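Local coordinates for protein carboxylase (Deinococcus radiodurans, PDB 5H80) that probably carboxylates biotin at the expense of ATP, as the biotin carboxylase domain of a single-chain bacterial carboxylase, at residues A182-L186 with R198-Q202. Residues are numbered along the deposited sequence; the frame is centred on the assembly and turned at random.
Sequences APVML and RVVRQ
Pro183 CB lies over one face of the Arg201 guanidinium, and its neighbour CG comes 4.0 Å from Arg201 NH2. A bend at chi3 (109°) turns the end of the arginine chain over the proline, and the same NH2 forms a salt bridge with Glu233. Beyond this pair the two strands run antiparallel. Val184 and Val200 form a hydrogen-bonded pair: Val184 N donates to Val200 O over 3.1 Å, and Val200 N returns a bond of 3.0 Å to Val184 O. At the far end Leu186 N bonds nearly straight to Arg198 O (177° at the hydrogen); its 2.6 Å length is doubtful at these ends of the modelled chain. On the buried face the two valines stand side by side, Val184 CG1 being 3.8 Å from Val200 CB, under Met176 of helix 172-178. Leu186 CG meets Val200 CG2 at 3.9 Å, slanting across it; Phe210 and Leu206 of helix 206-211 pack here too. The other face carries the non-hydrogen-bonded pair Met185 and Val199, with Met185 SD 4.3 Å from Val199 CG2. Strand 229-230 completes a small three-stranded antiparallel sheet backed by helices, consistent with the mobile ATP-grasp lid (B domain) of biotin carboxylases, whose glycine-rich loop would join these two strands.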
ATOM      1  N   ALA A 182      32.414  32.586  -9.983  1.00 34.18           N
ATOM      2  CA  ALA A 182      31.522  31.554  -9.463  1.00 33.89           C
ATOM      3  C   ALA A 182      32.268  30.635  -8.496  1.00 36.44           C
ATOM      4  O   ALA A 182      33.407  30.386  -8.748  1.00 34.49           O
ATOM      5  CB  ALA A 182      30.960  30.760 -10.618  1.00 29.52           C
ATOM      6  N   PRO A 183      31.621  30.122  -7.438  1.00 37.40           N
ATOM      7  CA  PRO A 183      32.251  29.208  -6.460  1.00 35.79           C
ATOM      8  C   PRO A 183      32.536  27.817  -7.007  1.00 38.70           C
ATOM      9  O   PRO A 183      31.985  27.344  -8.048  1.00 37.48           O
ATOM     10  CB  PRO A 183      31.228  29.117  -5.306  1.00 36.05           C
ATOM     11  CG  PRO A 183      29.901  29.633  -5.902  1.00 42.20           C
ATOM     12  CD  PRO A 183      30.241  30.516  -7.028  1.00 37.08           C
ATOM     13  N   VAL A 184      33.389  27.130  -6.264  1.00 37.60           N
ATOM     14  CA  VAL A 184      33.949  25.886  -6.650  1.00 46.99           C
ATOM     15  C   VAL A 184      33.996  24.983  -5.391  1.00 39.03           C
ATOM     16  O   VAL A 184      33.933  25.427  -4.211  1.00 38.65           O
ATOM     17  CB  VAL A 184      35.293  26.218  -7.364  1.00 47.80           C
ATOM     18  CG1 VAL A 184      36.377  26.481  -6.333  1.00 52.27           C
ATOM     19  CG2 VAL A 184      35.706  25.125  -8.294  1.00 53.80           C
ATOM     20  N   MET A 185      33.911  23.671  -5.610  1.00 41.20           N
ATOM     21  CA  MET A 185      33.948  22.736  -4.498  1.00 46.36           C
ATOM     22  C   MET A 185      35.282  22.013  -4.649  1.00 48.61           C
ATOM     23  O   MET A 185      35.691  21.712  -5.782  1.00 40.60           O
ATOM     24  CB  MET A 185      32.772  21.745  -4.604  1.00 47.92           C
ATOM     25  CG  MET A 185      32.842  20.586  -3.623  1.00 60.37           C
ATOM     26  SD  MET A 185      31.684  20.795  -2.270  1.00 81.62           S
ATOM     27  CE  MET A 185      30.342  19.753  -2.868  1.00 79.39           C
ATOM     28  N   LEU A 186      35.972  21.811  -3.530  1.00 46.87           N
ATOM     29  CA  LEU A 186      37.035  20.778  -3.457  1.00 49.35           C
ATOM     30  C   LEU A 186      36.477  19.468  -2.955  1.00 39.58           C
ATOM     31  O   LEU A 186      36.903  18.466  -3.499  1.00 40.19           O
ATOM     32  CB  LEU A 186      38.162  21.158  -2.528  1.00 49.36           C
ATOM     33  CG  LEU A 186      38.720  22.544  -2.759  1.00 45.70           C
ATOM     34  CD1 LEU A 186      39.787  22.730  -1.708  1.00 44.21           C
ATOM     35  CD2 LEU A 186      39.236  22.712  -4.181  1.00 44.84           C
ATOM     36  N   ARG A 198      36.102  21.146   0.259  1.00 69.50           N
ATOM     37  CA  ARG A 198      35.427  22.322   0.804  1.00 70.07           C
ATOM     38  C   ARG A 198      35.023  23.326  -0.296  1.00 51.97           C
ATOM     39  O   ARG A 198      35.531  23.264  -1.422  1.00 55.61           O
ATOM     40  CB  ARG A 198      36.302  22.994   1.864  1.00 74.83           C
ATOM     41  CG  ARG A 198      36.161  22.330   3.228  1.00 89.24           C
ATOM     42  CD  ARG A 198      37.258  22.709   4.221  1.00 98.15           C
ATOM     43  NE  ARG A 198      37.438  21.662   5.244  1.00102.77           N
ATOM     44  CZ  ARG A 198      36.634  21.434   6.295  1.00 99.82           C
ATOM     45  NH1 ARG A 198      35.551  22.183   6.528  1.00 95.02           N
ATOM     46  NH2 ARG A 198      36.920  20.434   7.135  1.00 92.75           N
ATOM     47  N   VAL A 199      34.108  24.227   0.065  1.00 61.21           N
ATOM     48  CA  VAL A 199      33.579  25.311  -0.797  1.00 53.04           C
ATOM     49  C   VAL A 199      34.549  26.510  -0.763  1.00 55.52           C
ATOM     50  O   VAL A 199      34.797  27.061   0.315  1.00 55.23           O
ATOM     51  CB  VAL A 199      32.184  25.783  -0.285  1.00 57.32           C
ATOM     52  CG1 VAL A 199      31.607  26.921  -1.147  1.00 51.45           C
ATOM     53  CG2 VAL A 199      31.208  24.608  -0.267  1.00 63.13           C
ATOM     54  N   VAL A 200      35.098  26.883  -1.919  1.00 45.66           N
ATOM     55  CA  VAL A 200      35.983  28.033  -2.086  1.00 47.83           C
ATOM     56  C   VAL A 200      35.189  29.069  -2.887  1.00 40.25           C
ATOM     57  O   VAL A 200      34.760  28.776  -4.026  1.00 42.35           O
ATOM     58  CB  VAL A 200      37.279  27.707  -2.880  1.00 48.07           C
ATOM     59  CG1 VAL A 200      38.316  28.817  -2.678  1.00 46.41           C
ATOM     60  CG2 VAL A 200      37.873  26.377  -2.420  1.00 52.32           C
ATOM     61  N   ARG A 201      34.970  30.220  -2.267  1.00 47.68           N
ATOM     62  CA  ARG A 201      34.212  31.307  -2.891  1.00 46.88           C
ATOM     63  C   ARG A 201      35.066  32.423  -3.512  1.00 44.52           C
ATOM     64  O   ARG A 201      34.620  33.037  -4.445  1.00 43.14           O
ATOM     65  CB  ARG A 201      33.165  31.831  -1.920  1.00 46.04           C
ATOM     66  CG  ARG A 201      32.228  30.725  -1.464  1.00 47.85           C
ATOM     67  CD  ARG A 201      30.990  31.186  -0.711  1.00 54.48           C
ATOM     68  NE  ARG A 201      29.833  30.989  -1.573  1.00 65.16           N
ATOM     69  CZ  ARG A 201      28.899  30.035  -1.470  1.00 61.19           C
ATOM     70  NH1 ARG A 201      28.859  29.146  -0.470  1.00 59.74           N
ATOM     71  NH2 ARG A 201      27.950  30.003  -2.392  1.00 66.20           N
ATOM     72  N   GLN A 202      36.300  32.631  -3.042  1.00 41.71           N
ATOM     73  CA  GLN A 202      37.186  33.732  -3.468  1.00 47.28           C
ATOM     74  C   GLN A 202      38.534  33.224  -3.922  1.00 42.06           C
ATOM     75  O   GLN A 202      39.089  32.362  -3.241  1.00 53.58           O
ATOM     76  CB  GLN A 202      37.505  34.565  -2.257  1.00 51.72           C
ATOM     77  CG  GLN A 202      36.328  35.244  -1.629  1.00 56.48           C
ATOM     78  CD  GLN A 202      36.695  36.623  -1.182  1.00 54.53           C
ATOM     79  OE1 GLN A 202      37.509  37.295  -1.826  1.00 61.37           O
ATOM     80  NE2 GLN A 202      36.093  37.070  -0.098  1.00 58.57           N
TER